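Local coordinates for prolyl 4-hydroxylase alpha subunit Fe(2+) 2OG dioxygenase domain-containing protein (PDB 3W20), which probably acts as a 2-oxoglutarate-dependent dioxygenase that oxidises N-substituted L-amino acids, and holds a zinc ion at its metal site in this crystal, at residues Ala7-Phe12 with Arg17-Thr22. Sequence-based numbering, arbitrary orientation.
Sequences AQLMRF and RAEHMT
Ala7 with Glu19 and Leu9 with Arg17 form two antiparallel hydrogen-bonded pairs around the non-hydrogen-bonded pair Gln8 and Ala18, and the axes of strands 7-10 and 17-22 run at 139° to each other. Three of the four backbone bonds are fairly straight, among them Leu9 N to Arg17 O at 2.8 Å. At the other end the bond from Ala7 N to Glu19 O is short, 2.7 Å, yet bent at the hydrogen to 138°. Between these pairs, CA-H...O contacts run from Ala18 to Ala7 O and from Gln8 to Arg17 O.

The two faces of this hairpin differ in character. On one, the Gln8 side chain folds at chi2 (-61°), which brings its amide over the methyl of Ala18, NE2 standing 3.3 Å from CB. On the other, Ala7, Leu9, Arg17, Glu19 and Met21 gather. Selenomethionine Met21 lays its CG 3.5 Å from Ala7 CB, while its selenium approaches Leu9 CD1 more loosely, at 4.4 Å. Arg17 extends past Leu9 toward Arg11, so that NH2 meets Leu9 CD2 at 3.5 Å and Arg11 CG at 3.6 Å, both obliquely to the guanidinium plane. Arg11 bends at chi2 and chi3 and carries its own charged end elsewhere, to salt bridges with Asp33 and Asp36.

Ala7 and Leu9 also pack on Ile38 of strand 37-41. Strand 4-10 lies between strands 17-22 and 37-41, so the hairpin extends the large mixed sheet of the double-stranded beta-helix fold, away from the zinc site. Backbone bonds thus set the register, while the face bearing Ala7 and Leu9 mixes apolar packing with charged ends, and Arg17 NH2 is buried against carbon with no polar partner in the model. Because that guanidinium meets the aliphatic CG of Arg11, whose charge two aspartates match, repulsion between the arginines is probably eased.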
loop_
_atom_site.group_PDB
_atom_site.type_symbol
_atom_site.label_atom_id
_atom_site.label_comp_id
_atom_site.label_asym_id
_atom_site.label_seq_id
_atom_site.Cartn_x
_atom_site.Cartn_y
_atom_site.Cartn_z
ATOM N N ALA A 7 -20.405 -29.113 15.594
ATOM C CA ALA A 7 -19.159 -28.461 16.076
ATOM C C ALA A 7 -18.515 -29.296 17.185
ATOM O O ALA A 7 -19.225 -29.913 18.038
ATOM C CB ALA A 7 -19.438 -27.030 16.541
ATOM N N GLN A 8 -17.207 -29.380 17.134
ATOM C CA GLN A 8 -16.461 -29.931 18.305
ATOM C C GLN A 8 -15.702 -28.788 18.952
ATOM O O GLN A 8 -14.909 -28.067 18.286
ATOM C CB GLN A 8 -15.464 -31.011 17.887
ATOM C CG GLN A 8 -16.085 -32.285 17.222
ATOM C CD GLN A 8 -17.052 -33.041 18.155
ATOM O OE1 GLN A 8 -16.719 -33.306 19.309
ATOM N NE2 GLN A 8 -18.271 -33.387 17.648
ATOM N N LEU A 9 -15.915 -28.604 20.249
ATOM C CA LEU A 9 -15.273 -27.469 20.911
ATOM C C LEU A 9 -14.147 -27.993 21.825
ATOM O O LEU A 9 -14.386 -28.806 22.730
ATOM C CB LEU A 9 -16.348 -26.700 21.698
ATOM C CG LEU A 9 -16.035 -25.387 22.402
ATOM C CD1 LEU A 9 -17.399 -24.683 22.468
ATOM C CD2 LEU A 9 -15.466 -25.582 23.813
HETATM N N MSE A 10 -12.902 -27.532 21.621
HETATM C CA MSE A 10 -11.759 -28.110 22.309
HETATM C C MSE A 10 -11.147 -27.138 23.253
HETATM O O MSE A 10 -10.891 -25.995 22.868
HETATM C CB MSE A 10 -10.655 -28.533 21.337
HETATM C CG MSE A 10 -10.970 -28.137 19.901
HETATM SE SE MSE A 10 -11.992 -29.625 19.069
HETATM C CE MSE A 10 -10.343 -30.517 19.328
ATOM N N ARG A 11 -10.868 -27.576 24.492
ATOM C CA ARG A 11 -10.023 -26.790 25.425
ATOM C C ARG A 11 -8.900 -27.670 25.847
ATOM O O ARG A 11 -9.105 -28.885 25.986
ATOM C CB ARG A 11 -10.861 -26.438 26.671
ATOM C CG ARG A 11 -11.729 -25.238 26.487
ATOM C CD ARG A 11 -10.803 -24.027 26.380
ATOM N NE ARG A 11 -10.957 -23.102 27.450
ATOM C CZ ARG A 11 -10.525 -21.849 27.439
ATOM N NH1 ARG A 11 -9.787 -21.313 26.409
ATOM N NH2 ARG A 11 -10.780 -21.140 28.528
ATOM N N PHE A 12 -7.730 -27.105 26.073
ATOM C CA PHE A 12 -6.577 -27.873 26.567
ATOM C C PHE A 12 -6.946 -28.778 27.744
ATOM O O PHE A 12 -7.615 -28.355 28.665
ATOM C CB PHE A 12 -5.376 -26.961 26.995
ATOM C CG PHE A 12 -4.749 -26.222 25.832
ATOM C CD1 PHE A 12 -4.009 -26.914 24.883
ATOM C CD2 PHE A 12 -4.976 -24.838 25.676
ATOM C CE1 PHE A 12 -3.419 -26.244 23.812
ATOM C CE2 PHE A 12 -4.454 -24.181 24.564
ATOM C CZ PHE A 12 -3.712 -24.879 23.606
ATOM N N ARG A 17 -16.288 -30.955 23.530
ATOM C CA ARG A 17 -17.750 -30.921 23.685
ATOM C C ARG A 17 -18.334 -30.960 22.299
ATOM O O ARG A 17 -17.891 -30.231 21.439
ATOM C CB ARG A 17 -18.201 -29.628 24.381
ATOM C CG ARG A 17 -17.560 -29.479 25.754
ATOM C CD ARG A 17 -17.321 -28.000 26.102
ATOM N NE ARG A 17 -16.597 -27.751 27.376
ATOM C CZ ARG A 17 -15.273 -27.575 27.526
ATOM N NH1 ARG A 17 -14.794 -27.340 28.747
ATOM N NH2 ARG A 17 -14.428 -27.630 26.489
ATOM N N ALA A 18 -19.299 -31.833 22.060
ATOM C CA ALA A 18 -19.941 -31.882 20.749
ATOM C C ALA A 18 -21.270 -31.107 20.775
ATOM O O ALA A 18 -22.133 -31.395 21.568
ATOM C CB ALA A 18 -20.147 -33.332 20.310
ATOM N N GLU A 19 -21.429 -30.100 19.939
ATOM C CA GLU A 19 -22.646 -29.260 19.956
ATOM C C GLU A 19 -22.980 -28.885 18.527
ATOM O O GLU A 19 -22.144 -28.938 17.674
ATOM C CB GLU A 19 -22.408 -27.971 20.762
ATOM C CG GLU A 19 -22.518 -28.173 22.272
ATOM C CD GLU A 19 -21.647 -27.213 23.065
ATOM O OE1 GLU A 19 -20.927 -27.667 23.998
ATOM O OE2 GLU A 19 -21.682 -26.007 22.745
ATOM N N HIS A 20 -24.214 -28.495 18.287
ATOM C CA HIS A 20 -24.579 -27.862 17.048
ATOM C C HIS A 20 -24.588 -26.351 17.294
ATOM O O HIS A 20 -25.284 -25.860 18.191
ATOM C CB HIS A 20 -25.952 -28.370 16.620
ATOM C CG HIS A 20 -25.888 -29.591 15.726
ATOM N ND1 HIS A 20 -25.514 -30.807 16.186
ATOM C CD2 HIS A 20 -26.114 -29.736 14.347
ATOM C CE1 HIS A 20 -25.500 -31.695 15.166
ATOM N NE2 HIS A 20 -25.879 -31.036 14.037
HETATM N N MSE A 21 -23.806 -25.580 16.530
HETATM C CA MSE A 21 -23.670 -24.153 16.849
HETATM C C MSE A 21 -23.713 -23.347 15.616
HETATM O O MSE A 21 -23.322 -23.830 14.531
HETATM C CB MSE A 21 -22.294 -23.714 17.427
HETATM C CG MSE A 21 -21.714 -24.862 18.177
HETATM SE SE MSE A 21 -20.074 -24.170 19.003
HETATM C CE MSE A 21 -20.757 -22.732 20.087
ATOM N N THR A 22 -24.105 -22.091 15.751
ATOM C CA THR A 22 -23.939 -21.162 14.616
ATOM C C THR A 22 -22.488 -20.748 14.543
ATOM O O THR A 22 -21.731 -20.881 15.536
ATOM C CB THR A 22 -24.755 -19.875 14.774
ATOM O OG1 THR A 22 -24.383 -19.188 15.990
ATOM C CG2 THR A 22 -26.240 -20.178 14.835
#